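Local atomic coordinates of chitin elicitor receptor kinase 1 (Arabidopsis thaliana, PDB entry 4EBY), a protein that probably acts as a plant immune receptor kinase that binds chitin oligomers through its LysM ectodomain and is activated by chitin-induced dimerization. Residues 12-17 / 21-26; 156-159 / 164-167; 5-10 / 43-48; 169-174 / 185-190. All coordinates share one frame; numbering follows the deposited sequence.

Contact 3 (5-10 / 43-48) and contact 1 (12-17 / 21-26) share strand 8-13, the earlier one at its start and the later one at its end, with centres about 15 Å apart; contact 1 is nested inside the loop that contact 3 closes. Contacts 2 (156-159 / 164-167) and 4 (169-174 / 185-190) follow further along the chain, share helix 165-171 and have centres about 9 Å apart, both in the C-terminal LysM domain. The main link is one mixed sheet, in which strand 143-147 lies between strands 8-13 and 183-187. Contacts 3 and 4 also touch through Tyr45 and Arg189, where the N-terminal strand and turn meet the chain leaving that domain.

Contact 1: 12-17 / 21-26; sequences YYLENG and SVINQN. With NAG (2-acetamido-2-deoxy-beta-D-glucopyranose), chain F; NAG (2-acetamido-2-deoxy-beta-D-glucopyranose), chain C.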
loop_
_atom_site.group_PDB
_atom_site.type_symbol
_atom_site.label_atom_id
_atom_site.label_comp_id
_atom_site.label_asym_id
_atom_site.label_seq_id
_atom_site.Cartn_x
_atom_site.Cartn_y
_atom_site.Cartn_z
ATOM N N TYR A 12 3.747 0.114 4.148
ATOM C CA TYR A 12 4.329 1.443 4.302
ATOM C C TYR A 12 5.653 1.358 5.068
ATOM O O TYR A 12 5.668 1.141 6.277
ATOM C CB TYR A 12 3.316 2.320 5.057
ATOM C CG TYR A 12 3.576 3.807 5.026
ATOM C CD1 TYR A 12 2.699 4.667 4.374
ATOM C CD2 TYR A 12 4.692 4.350 5.656
ATOM C CE1 TYR A 12 2.928 6.058 4.367
ATOM C CE2 TYR A 12 4.934 5.709 5.631
ATOM C CZ TYR A 12 4.060 6.551 4.982
ATOM O OH TYR A 12 4.320 7.911 5.004
ATOM N N TYR A 13 6.767 1.568 4.371
ATOM C CA TYR A 13 8.088 1.486 4.984
ATOM C C TYR A 13 8.401 2.743 5.801
ATOM O O TYR A 13 8.091 3.857 5.369
ATOM C CB TYR A 13 9.143 1.293 3.896
ATOM C CG TYR A 13 10.551 1.238 4.425
ATOM C CD1 TYR A 13 11.066 0.061 4.943
ATOM C CD2 TYR A 13 11.366 2.369 4.409
ATOM C CE1 TYR A 13 12.361 0.000 5.451
ATOM C CE2 TYR A 13 12.672 2.315 4.905
ATOM C CZ TYR A 13 13.158 1.127 5.421
ATOM O OH TYR A 13 14.456 1.066 5.911
ATOM N N LEU A 14 9.010 2.551 6.971
ATOM C CA LEU A 14 9.238 3.652 7.898
ATOM C C LEU A 14 10.650 4.224 7.816
ATOM O O LEU A 14 11.637 3.529 8.096
ATOM C CB LEU A 14 8.982 3.162 9.324
ATOM C CG LEU A 14 7.560 2.688 9.613
ATOM C CD1 LEU A 14 7.487 2.241 11.090
ATOM C CD2 LEU A 14 6.579 3.816 9.365
ATOM N N GLU A 15 10.748 5.493 7.424
ATOM C CA GLU A 15 12.003 6.205 7.549
ATOM C C GLU A 15 11.775 7.701 7.787
ATOM O O GLU A 15 10.694 8.227 7.532
ATOM C CB GLU A 15 12.900 5.967 6.346
ATOM C CG GLU A 15 12.373 6.586 5.100
ATOM C CD GLU A 15 13.220 6.258 3.864
ATOM O OE1 GLU A 15 12.720 6.518 2.758
ATOM O OE2 GLU A 15 14.374 5.766 3.992
ATOM N N ASN A 16 12.812 8.359 8.292
ATOM C CA ASN A 16 12.817 9.800 8.517
ATOM C C ASN A 16 11.741 10.231 9.496
ATOM O O ASN A 16 11.309 11.379 9.466
ATOM C CB ASN A 16 12.646 10.595 7.206
ATOM C CG ASN A 16 13.911 10.639 6.365
ATOM O OD1 ASN A 16 14.967 10.172 6.779
ATOM N ND2 ASN A 16 13.784 11.199 5.154
ATOM N N GLY A 17 11.297 9.311 10.349
ATOM C CA GLY A 17 10.544 9.722 11.527
ATOM C C GLY A 17 9.034 9.515 11.541
ATOM O O GLY A 17 8.374 9.849 12.536
ATOM N N SER A 21 0.206 8.039 13.365
ATOM C CA SER A 21 -0.808 9.046 13.089
ATOM C C SER A 21 -0.691 9.578 11.658
ATOM O O SER A 21 -1.691 9.744 10.976
ATOM C CB SER A 21 -0.690 10.192 14.114
ATOM O OG SER A 21 -1.678 11.160 13.877
ATOM N N VAL A 22 0.525 9.881 11.219
ATOM C CA VAL A 22 0.709 10.393 9.856
ATOM C C VAL A 22 0.320 9.349 8.806
ATOM O O VAL A 22 -0.319 9.656 7.791
ATOM C CB VAL A 22 2.149 10.898 9.626
ATOM C CG1 VAL A 22 2.388 11.153 8.139
ATOM C CG2 VAL A 22 2.377 12.180 10.412
ATOM N N ILE A 23 0.674 8.095 9.054
ATOM C CA ILE A 23 0.264 7.034 8.149
ATOM C C ILE A 23 -1.251 6.961 8.071
ATOM O O ILE A 23 -1.819 6.889 6.988
ATOM C CB ILE A 23 0.824 5.684 8.600
ATOM C CG1 ILE A 23 2.352 5.717 8.485
ATOM C CG2 ILE A 23 0.240 4.511 7.765
ATOM C CD1 ILE A 23 3.033 4.491 9.107
ATOM N N ASN A 24 -1.911 6.967 9.224
ATOM C CA ASN A 24 -3.365 6.852 9.214
ATOM C C ASN A 24 -4.026 8.070 8.564
ATOM O O ASN A 24 -5.056 7.941 7.901
ATOM C CB ASN A 24 -3.879 6.648 10.649
ATOM C CG ASN A 24 -5.274 6.040 10.699
ATOM O OD1 ASN A 24 -5.996 5.928 9.684
ATOM N ND2 ASN A 24 -5.654 5.637 11.879
ATOM N N GLN A 25 -3.439 9.253 8.740
ATOM C CA GLN A 25 -3.993 10.443 8.115
ATOM C C GLN A 25 -3.888 10.315 6.589
ATOM O O GLN A 25 -4.871 10.475 5.855
ATOM C CB GLN A 25 -3.214 11.676 8.567
ATOM C CG GLN A 25 -3.744 12.963 7.971
ATOM C CD GLN A 25 -3.189 14.181 8.681
ATOM O OE1 GLN A 25 -1.978 14.298 8.889
ATOM N NE2 GLN A 25 -4.075 15.078 9.087
ATOM N N ASN A 26 -2.688 10.030 6.117
ATOM C CA ASN A 26 -2.458 9.968 4.671
ATOM C C ASN A 26 -3.260 8.852 4.005
ATOM O O ASN A 26 -3.815 9.021 2.906
ATOM C CB ASN A 26 -0.965 9.787 4.393
ATOM C CG ASN A 26 -0.156 11.036 4.733
ATOM O OD1 ASN A 26 -0.718 12.054 5.170
ATOM N ND2 ASN A 26 1.173 10.963 4.555
HETATM C C1 NAG F . 14.987 11.233 4.350
HETATM C C2 NAG F . 14.429 11.218 2.918
HETATM C C3 NAG F . 15.526 11.379 1.875
HETATM C C4 NAG F . 16.415 12.562 2.222
HETATM C C5 NAG F . 16.821 12.558 3.696
HETATM C C6 NAG F . 17.586 13.830 4.047
HETATM C C7 NAG F . 12.419 10.099 2.210
HETATM C C8 NAG F . 11.537 8.885 2.340
HETATM N N2 NAG F . 13.676 10.010 2.646
HETATM O O3 NAG F . 14.943 11.569 0.592
HETATM O O4 NAG F . 17.582 12.508 1.430
HETATM O O5 NAG F . 15.678 12.448 4.527
HETATM O O6 NAG F . 16.784 14.955 3.756
HETATM O O7 NAG F . 11.968 11.132 1.716
HETATM C C1 NAG C . 10.869 5.555 -2.269
HETATM C C2 NAG C . 11.573 5.339 -0.922
HETATM C C3 NAG C . 12.828 6.215 -0.819
HETATM C C4 NAG C . 13.705 6.132 -2.063
HETATM C C5 NAG C . 12.860 6.230 -3.331
HETATM C C6 NAG C . 13.687 6.014 -4.596
HETATM C C7 NAG C . 10.427 4.883 1.200
HETATM C C8 NAG C . 9.577 5.421 2.330
HETATM N N2 NAG C . 10.670 5.682 0.155
HETATM O O3 NAG C . 13.590 5.880 0.331
HETATM O O4 NAG C . 14.626 7.207 -2.045
HETATM O O5 NAG C . 11.817 5.272 -3.294
HETATM O O6 NAG C . 14.244 4.714 -4.558
HETATM O O7 NAG C . 10.863 3.733 1.263
#
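With CG anti to the backbone N (chi1 -166°), the side chain of Tyr12 lays its ring against the helix, while Ile23, whose CG1 lies beside its own backbone N (chi1 -66°), brings CG1 and CD1 over that ring. Ile23 CG1 stands 3.8 Å from the centroid of the Tyr12 ring and 9° off its normal, a CH-pi contact over the middle of the face. The two side chains run past each other in opposite directions, and CD1 of Ile23 continues toward the rim, 3.8 Å from Tyr12 CD2. There it also meets Leu14, whose CD2 methyl approaches Ile23 CD1 to 3.6 Å, the two side chains crossing at about a right angle. One isoleucine thus fills the angle between an aromatic face and a leucine branch in a buried, apolar interface. The phenol end of Tyr12 is served from outside: its OH is hydrogen-bonded to Asn96 O, which also receives ND2 of Asn26, so a single carbonyl ties strand and helix together.

Beyond the strand, Asn16 ND2 is covalently joined to C1 of the NAG of chain F, an N-glycosylation site, while a hydrogen bond from O3 of the NAG of chain C to Glu15 is doubtful. Strand 8-13, helix 20-26, helix 40-43 and strand 60-70 follow in an order consistent with the beta-alpha-alpha-beta of a LysM unit. The two strands pair here through Tyr12 and Val61, and Ile23 reaches Val61 and Val63 of strand 60-70, which sets helix 20-26 against one face of the sheet.

Contact 2: 156-159 / 164-167; sequences SIAR and SADI
The backbones of Ala158 and Ala165 approach to 5.3 Å between their CA atoms, where the middle of helix 154-161 passes the first turn of helix 165-171. Ala158 carries the contact with its single methyl, which points at the other segment. Its CB lies 3.9 Å from the backbone N of Ala165 and 4.2 Å from Ala165 CB, so it rests on main chain as much as on side chain. Such short side chains let the two helices come this close, and the contact is a small van der Waals one at the protein surface. Ser164, just before the second helix, turns its side chain away from Ala158 and forward over the first helical turn: OG accepts from Ile167 N at 3.2 Å, with an N-H...O angle of 161°. This is an N-cap, and it satisfies one of the amides left without a carbonyl partner in the first helical turn. Further in, Leu168 of helix 165-171 touches both Ala158 and Ile157, continuing the packing toward the sheet. Two consecutive helices joined by a short link, packed on the same side of a pair of antiparallel strands, are the beta-alpha-alpha-beta arrangement of the LysM domain.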
loop_
_atom_site.group_PDB
_atom_site.type_symbol
_atom_site.label_atom_id
_atom_site.label_comp_id
_atom_site.label_asym_id
_atom_site.label_seq_id
_atom_site.Cartn_x
_atom_site.Cartn_y
_atom_site.Cartn_z
ATOM N N SER A 156 13.756 -13.400 -0.183
ATOM C CA SER A 156 13.466 -12.760 1.106
ATOM C C SER A 156 11.980 -12.468 1.299
ATOM O O SER A 156 11.458 -12.606 2.399
ATOM C CB SER A 156 14.288 -11.484 1.314
ATOM O OG SER A 156 13.808 -10.412 0.523
ATOM N N ILE A 157 11.293 -12.070 0.232
ATOM C CA ILE A 157 9.856 -11.823 0.337
ATOM C C ILE A 157 9.087 -13.140 0.471
ATOM O O ILE A 157 8.097 -13.221 1.189
ATOM C CB ILE A 157 9.333 -10.970 -0.845
ATOM C CG1 ILE A 157 9.879 -9.541 -0.734
ATOM C CG2 ILE A 157 7.793 -10.923 -0.832
ATOM C CD1 ILE A 157 9.745 -8.716 -2.004
ATOM N N ALA A 158 9.554 -14.179 -0.213
ATOM C CA ALA A 158 8.937 -15.495 -0.092
ATOM C C ALA A 158 9.033 -15.983 1.350
ATOM O O ALA A 158 8.073 -16.517 1.903
ATOM C CB ALA A 158 9.610 -16.477 -1.019
ATOM N N ARG A 159 10.207 -15.795 1.946
ATOM C CA ARG A 159 10.468 -16.237 3.314
ATOM C C ARG A 159 9.608 -15.485 4.323
ATOM O O ARG A 159 9.010 -16.086 5.217
ATOM C CB ARG A 159 11.953 -16.064 3.645
ATOM C CG ARG A 159 12.337 -16.445 5.064
ATOM C CD ARG A 159 13.825 -16.226 5.304
ATOM N NE ARG A 159 14.286 -14.968 4.719
ATOM C CZ ARG A 159 15.439 -14.376 5.019
ATOM N NH1 ARG A 159 16.256 -14.921 5.912
ATOM N NH2 ARG A 159 15.771 -13.232 4.433
ATOM N N SER A 164 5.162 -19.230 -1.538
ATOM C CA SER A 164 6.243 -19.766 -2.360
ATOM C C SER A 164 6.705 -18.752 -3.401
ATOM O O SER A 164 5.918 -17.940 -3.882
ATOM C CB SER A 164 5.837 -21.074 -3.042
ATOM O OG SER A 164 5.097 -20.841 -4.227
ATOM N N ALA A 165 7.989 -18.806 -3.738
ATOM C CA ALA A 165 8.562 -17.921 -4.751
ATOM C C ALA A 165 7.894 -18.050 -6.119
ATOM O O ALA A 165 7.720 -17.054 -6.817
ATOM C CB ALA A 165 10.062 -18.155 -4.879
ATOM N N ASP A 166 7.529 -19.265 -6.519
ATOM C CA ASP A 166 6.888 -19.448 -7.824
ATOM C C ASP A 166 5.517 -18.780 -7.866
ATOM O O ASP A 166 5.154 -18.178 -8.876
ATOM C CB ASP A 166 6.776 -20.937 -8.209
ATOM C CG ASP A 166 6.052 -21.148 -9.535
ATOM O OD1 ASP A 166 6.588 -20.721 -10.586
ATOM O OD2 ASP A 166 4.943 -21.726 -9.533
ATOM N N ILE A 167 4.753 -18.896 -6.781
ATOM C CA ILE A 167 3.447 -18.240 -6.709
ATOM C C ILE A 167 3.632 -16.715 -6.759
ATOM O O ILE A 167 2.955 -16.024 -7.529
ATOM C CB ILE A 167 2.648 -18.665 -5.458
ATOM C CG1 ILE A 167 2.215 -20.125 -5.578
ATOM C CG2 ILE A 167 1.418 -17.787 -5.270
ATOM C CD1 ILE A 167 1.310 -20.379 -6.745
#

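Contact 3: 5-10 / 43-48; sequences CPLALA and LRYNSN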
loop_
_atom_site.group_PDB
_atom_site.type_symbol
_atom_site.label_atom_id
_atom_site.label_comp_id
_atom_site.label_asym_id
_atom_site.label_seq_id
_atom_site.Cartn_x
_atom_site.Cartn_y
_atom_site.Cartn_z
ATOM N N CYS A 5 -12.848 -7.537 -4.556
ATOM C CA CYS A 5 -12.580 -7.938 -3.174
ATOM C C CYS A 5 -12.839 -6.775 -2.223
ATOM O O CYS A 5 -12.846 -5.625 -2.622
ATOM C CB CYS A 5 -11.152 -8.475 -3.025
ATOM S SG CYS A 5 -9.832 -7.328 -3.436
ATOM N N PRO A 6 -13.068 -7.066 -0.938
ATOM C CA PRO A 6 -13.482 -5.961 -0.069
ATOM C C PRO A 6 -12.351 -5.091 0.497
ATOM O O PRO A 6 -12.602 -3.997 1.004
ATOM C CB PRO A 6 -14.187 -6.686 1.085
ATOM C CG PRO A 6 -13.506 -8.014 1.143
ATOM C CD PRO A 6 -13.217 -8.383 -0.299
ATOM N N LEU A 7 -11.123 -5.590 0.462
ATOM C CA LEU A 7 -10.009 -4.799 0.919
ATOM C C LEU A 7 -8.674 -5.305 0.426
ATOM O O LEU A 7 -8.549 -6.413 -0.125
ATOM C CB LEU A 7 -9.971 -4.716 2.430
ATOM C CG LEU A 7 -9.282 -5.875 3.140
ATOM C CD1 LEU A 7 -8.849 -5.389 4.514
ATOM C CD2 LEU A 7 -10.216 -7.018 3.257
ATOM N N ALA A 8 -7.682 -4.448 0.607
ATOM C CA ALA A 8 -6.301 -4.751 0.296
ATOM C C ALA A 8 -5.460 -4.193 1.433
ATOM O O ALA A 8 -5.992 -3.517 2.335
ATOM C CB ALA A 8 -5.885 -4.115 -1.051
ATOM N N LEU A 9 -4.161 -4.480 1.414
ATOM C CA LEU A 9 -3.248 -3.960 2.444
ATOM C C LEU A 9 -2.146 -3.177 1.749
ATOM O O LEU A 9 -1.675 -3.587 0.685
ATOM C CB LEU A 9 -2.628 -5.104 3.245
ATOM C CG LEU A 9 -3.603 -5.914 4.098
ATOM C CD1 LEU A 9 -2.937 -7.167 4.608
ATOM C CD2 LEU A 9 -4.065 -5.046 5.269
ATOM N N ALA A 10 -1.757 -2.039 2.321
ATOM C CA ALA A 10 -0.633 -1.273 1.787
ATOM C C ALA A 10 0.569 -1.434 2.707
ATOM O O ALA A 10 0.441 -1.341 3.929
ATOM C CB ALA A 10 -1.002 0.217 1.661
ATOM N N LEU A 43 -3.699 -1.593 13.625
ATOM C CA LEU A 43 -2.950 -2.428 14.554
ATOM C C LEU A 43 -3.286 -3.916 14.417
ATOM O O LEU A 43 -2.430 -4.764 14.654
ATOM C CB LEU A 43 -3.135 -1.972 15.998
ATOM C CG LEU A 43 -2.527 -0.584 16.277
ATOM C CD1 LEU A 43 -2.855 -0.153 17.683
ATOM C CD2 LEU A 43 -1.011 -0.622 16.062
ATOM N N ARG A 44 -4.524 -4.226 14.048
ATOM C CA ARG A 44 -4.909 -5.642 13.902
ATOM C C ARG A 44 -4.067 -6.377 12.886
ATOM O O ARG A 44 -3.905 -7.588 12.981
ATOM C CB ARG A 44 -6.359 -5.763 13.461
ATOM C CG ARG A 44 -7.328 -5.629 14.555
ATOM C CD ARG A 44 -8.710 -5.764 13.982
ATOM N NE ARG A 44 -9.679 -5.385 14.985
ATOM C CZ ARG A 44 -10.369 -4.259 14.957
ATOM N NH1 ARG A 44 -10.226 -3.407 13.945
ATOM N NH2 ARG A 44 -11.221 -4.007 15.933
ATOM N N TYR A 45 -3.553 -5.655 11.899
ATOM C CA TYR A 45 -2.716 -6.255 10.865
ATOM C C TYR A 45 -1.227 -6.170 11.183
ATOM O O TYR A 45 -0.399 -6.566 10.369
ATOM C CB TYR A 45 -3.011 -5.612 9.499
ATOM C CG TYR A 45 -4.386 -5.971 8.981
ATOM C CD1 TYR A 45 -4.613 -7.187 8.294
ATOM C CD2 TYR A 45 -5.463 -5.140 9.217
ATOM C CE1 TYR A 45 -5.884 -7.507 7.848
ATOM C CE2 TYR A 45 -6.732 -5.451 8.772
ATOM C CZ TYR A 45 -6.935 -6.641 8.091
ATOM O OH TYR A 45 -8.213 -6.929 7.678
ATOM N N ASN A 46 -0.890 -5.648 12.360
ATOM C CA ASN A 46 0.509 -5.439 12.741
ATOM C C ASN A 46 0.732 -5.844 14.193
ATOM O O ASN A 46 1.011 -5.014 15.042
ATOM C CB ASN A 46 0.897 -3.969 12.572
ATOM C CG ASN A 46 0.819 -3.510 11.135
ATOM O OD1 ASN A 46 1.776 -3.673 10.374
ATOM N ND2 ASN A 46 -0.328 -2.951 10.747
ATOM N N SER A 47 0.572 -7.127 14.487
ATOM C CA SER A 47 0.705 -7.602 15.863
ATOM C C SER A 47 2.116 -7.388 16.397
ATOM O O SER A 47 2.341 -7.412 17.612
ATOM C CB SER A 47 0.332 -9.079 15.948
ATOM O OG SER A 47 1.103 -9.831 15.029
ATOM N N ASN A 48 3.057 -7.169 15.482
ATOM C CA ASN A 48 4.455 -6.912 15.828
ATOM C C ASN A 48 4.681 -5.560 16.505
ATOM O O ASN A 48 5.701 -5.350 17.163
ATOM C CB ASN A 48 5.320 -6.988 14.570
ATOM C CG ASN A 48 4.850 -6.025 13.490
ATOM O OD1 ASN A 48 3.731 -6.140 12.987
ATOM N ND2 ASN A 48 5.700 -5.071 13.133
#
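Leu9 and Tyr45 form the heart of this contact, the CD2 methyl of the leucine lying over one face of the phenol ring. That CD2 is 3.9 Å from the centroid of the Tyr45 ring and 16° off its normal, a CH-pi contact displaced toward the CG-CD1 side. Both methyls lie on that face, CD1 of Leu9 beyond the rim and 4.0 Å from Tyr45 CD1, and the two side chains meet at about a right angle. At the far end of the tyrosine, Leu7 comes in from the opposite direction and sets its CD1 3.6 Å from Tyr45 OH.

Tyr45 is presented by a type I turn from Leu43 to Asn46, closed by the backbone bond from Asn46 N to Leu43 O. Asn46 ND2 steadies the turn further through Ile42 O and Leu62 O, the latter in strand 60-70. Leu9 is held by backbone bonds to Phe143 and Thr145 of the neighbouring strand, and Pro191 touches Tyr45 as well. Nothing polar is exchanged between the two segments: the turn is fixed by backbone and Asn46 hydrogen bonds, while its fit against strand 8-13 depends on dispersion and on methyl cover of an aromatic face.

Contact 4: 169-174 / 185-190; sequences QRYNPG and YVPGRD
Asn172 reaches across to Tyr185 with its amide. From CB, the side chain leaves with CG beside the backbone N (chi1 -64°), which directs the amide at the main chain of the strand. CG itself lies 3.6 Å from Tyr185 N. Beyond it the group divides: OD1 accepts from Tyr185 N at 2.8 Å, and ND2 donates to Tyr185 O at 2.9 Å. Both bonds are nearly straight, and the Tyr185 oxygen lies in the amide plane of Asn172. Bound at both ends, the amide cannot readily rotate, and it copies the bonding of a neighbouring strand to the N-H and C=O of a single residue. ND2 also donates a hydrogen bond to Leu168 O, so the same group ties the end of helix 165-171 to strand 183-187. These are the second helix and second strand of the LysM beta-alpha-alpha-beta unit, and the asparagine joins them where the chain leaves the helix.

OD1 additionally lies 3.8 Å from Tyr185 CD2, the amide and ring planes being 21° apart. Next to this polar clasp, Tyr171 CE2 touches Pro187 CG at 4.0 Å, an apolar contact that extends the join along the strand. The Tyr171 ring packs edge-to-face with Phe143 of strand 143-147, and Phe140 touches both Tyr171 and Pro187.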
loop_
_atom_site.group_PDB
_atom_site.type_symbol
_atom_site.label_atom_id
_atom_site.label_comp_id
_atom_site.label_asym_id
_atom_site.label_seq_id
_atom_site.Cartn_x
_atom_site.Cartn_y
_atom_site.Cartn_z
ATOM N N GLN A 169 6.038 -15.018 -8.067
ATOM C CA GLN A 169 6.443 -14.587 -9.398
ATOM C C GLN A 169 5.271 -14.622 -10.365
ATOM O O GLN A 169 5.139 -13.744 -11.216
ATOM C CB GLN A 169 7.578 -15.463 -9.940
ATOM C CG GLN A 169 8.279 -14.861 -11.162
ATOM C CD GLN A 169 9.025 -13.578 -10.815
ATOM O OE1 GLN A 169 10.143 -13.622 -10.292
ATOM N NE2 GLN A 169 8.422 -12.436 -11.129
ATOM N N ARG A 170 4.428 -15.645 -10.251
ATOM C CA ARG A 170 3.281 -15.782 -11.148
ATOM C C ARG A 170 2.279 -14.640 -10.954
ATOM O O ARG A 170 1.594 -14.243 -11.899
ATOM C CB ARG A 170 2.579 -17.137 -10.963
ATOM C CG ARG A 170 3.312 -18.342 -11.540
ATOM C CD ARG A 170 2.536 -19.622 -11.172
ATOM N NE ARG A 170 3.123 -20.865 -11.675
ATOM C CZ ARG A 170 2.748 -21.467 -12.805
ATOM N NH1 ARG A 170 1.790 -20.939 -13.553
ATOM N NH2 ARG A 170 3.327 -22.602 -13.193
ATOM N N TYR A 171 2.180 -14.120 -9.734
ATOM C CA TYR A 171 1.319 -12.956 -9.490
ATOM C C TYR A 171 1.931 -11.667 -10.034
ATOM O O TYR A 171 1.255 -10.648 -10.149
ATOM C CB TYR A 171 1.079 -12.771 -7.989
ATOM C CG TYR A 171 0.003 -13.666 -7.410
ATOM C CD1 TYR A 171 -1.283 -13.695 -7.950
ATOM C CD2 TYR A 171 0.270 -14.471 -6.317
ATOM C CE1 TYR A 171 -2.277 -14.519 -7.388
ATOM C CE2 TYR A 171 -0.709 -15.280 -5.756
ATOM C CZ TYR A 171 -1.974 -15.290 -6.291
ATOM O OH TYR A 171 -2.928 -16.109 -5.714
ATOM N N ASN A 172 3.221 -11.707 -10.335
ATOM C CA ASN A 172 3.957 -10.504 -10.705
ATOM C C ASN A 172 4.852 -10.857 -11.874
ATOM O O ASN A 172 6.084 -10.814 -11.773
ATOM C CB ASN A 172 4.779 -10.010 -9.519
ATOM C CG ASN A 172 3.909 -9.584 -8.352
ATOM O OD1 ASN A 172 3.370 -8.474 -8.353
ATOM N ND2 ASN A 172 3.748 -10.467 -7.355
ATOM N N PRO A 173 4.228 -11.230 -13.000
ATOM C CA PRO A 173 5.003 -11.910 -14.040
ATOM C C PRO A 173 6.009 -10.984 -14.704
ATOM O O PRO A 173 5.696 -9.820 -15.012
ATOM C CB PRO A 173 3.936 -12.363 -15.045
ATOM C CG PRO A 173 2.744 -11.475 -14.769
ATOM C CD PRO A 173 2.787 -11.192 -13.300
ATOM N N GLY A 174 7.226 -11.489 -14.858
ATOM C CA GLY A 174 8.288 -10.752 -15.520
ATOM C C GLY A 174 8.973 -9.723 -14.636
ATOM O O GLY A 174 9.922 -9.080 -15.085
ATOM N N TYR A 185 2.653 -7.404 -5.824
ATOM C CA TYR A 185 1.503 -7.801 -5.025
ATOM C C TYR A 185 1.814 -9.119 -4.325
ATOM O O TYR A 185 2.186 -10.103 -4.972
ATOM C CB TYR A 185 0.271 -7.951 -5.913
ATOM C CG TYR A 185 -0.095 -6.676 -6.636
ATOM C CD1 TYR A 185 -0.584 -5.583 -5.943
ATOM C CD2 TYR A 185 0.043 -6.575 -8.013
ATOM C CE1 TYR A 185 -0.913 -4.418 -6.595
ATOM C CE2 TYR A 185 -0.289 -5.423 -8.673
ATOM C CZ TYR A 185 -0.768 -4.347 -7.957
ATOM O OH TYR A 185 -1.101 -3.189 -8.622
ATOM N N VAL A 186 1.675 -9.121 -3.001
ATOM C CA VAL A 186 2.056 -10.268 -2.170
ATOM C C VAL A 186 0.836 -10.691 -1.356
ATOM O O VAL A 186 0.245 -9.854 -0.688
ATOM C CB VAL A 186 3.167 -9.825 -1.184
ATOM C CG1 VAL A 186 3.554 -10.973 -0.220
ATOM C CG2 VAL A 186 4.388 -9.273 -1.957
ATOM N N PRO A 187 0.452 -11.981 -1.386
ATOM C CA PRO A 187 -0.699 -12.387 -0.559
ATOM C C PRO A 187 -0.509 -11.997 0.891
ATOM O O PRO A 187 0.594 -12.125 1.429
ATOM C CB PRO A 187 -0.683 -13.922 -0.669
ATOM C CG PRO A 187 -0.083 -14.183 -2.011
ATOM C CD PRO A 187 0.986 -13.108 -2.183
ATOM N N GLY A 188 -1.569 -11.478 1.503
ATOM C CA GLY A 188 -1.518 -11.104 2.908
ATOM C C GLY A 188 -2.471 -11.905 3.765
ATOM O O GLY A 188 -3.378 -12.577 3.274
ATOM N N ARG A 189 -2.257 -11.792 5.075
ATOM C CA ARG A 189 -3.010 -12.545 6.074
ATOM C C ARG A 189 -4.054 -11.677 6.756
ATOM O O ARG A 189 -3.930 -10.451 6.808
ATOM C CB ARG A 189 -2.044 -13.079 7.129
ATOM C CG ARG A 189 -1.009 -14.038 6.581
ATOM C CD ARG A 189 0.039 -14.365 7.628
ATOM N NE ARG A 189 1.157 -15.140 7.096
ATOM C CZ ARG A 189 1.187 -16.466 7.052
ATOM N NH1 ARG A 189 0.149 -17.169 7.488
ATOM N NH2 ARG A 189 2.255 -17.096 6.572
ATOM N N ASP A 190 -5.087 -12.312 7.293
ATOM C CA ASP A 190 -6.075 -11.596 8.087
ATOM C C ASP A 190 -5.487 -11.376 9.492
ATOM O O ASP A 190 -4.364 -11.803 9.751
ATOM C CB ASP A 190 -7.422 -12.342 8.067
ATOM C CG ASP A 190 -7.407 -13.642 8.872
ATOM O OD1 ASP A 190 -6.464 -13.882 9.658
ATOM O OD2 ASP A 190 -8.370 -14.422 8.718
#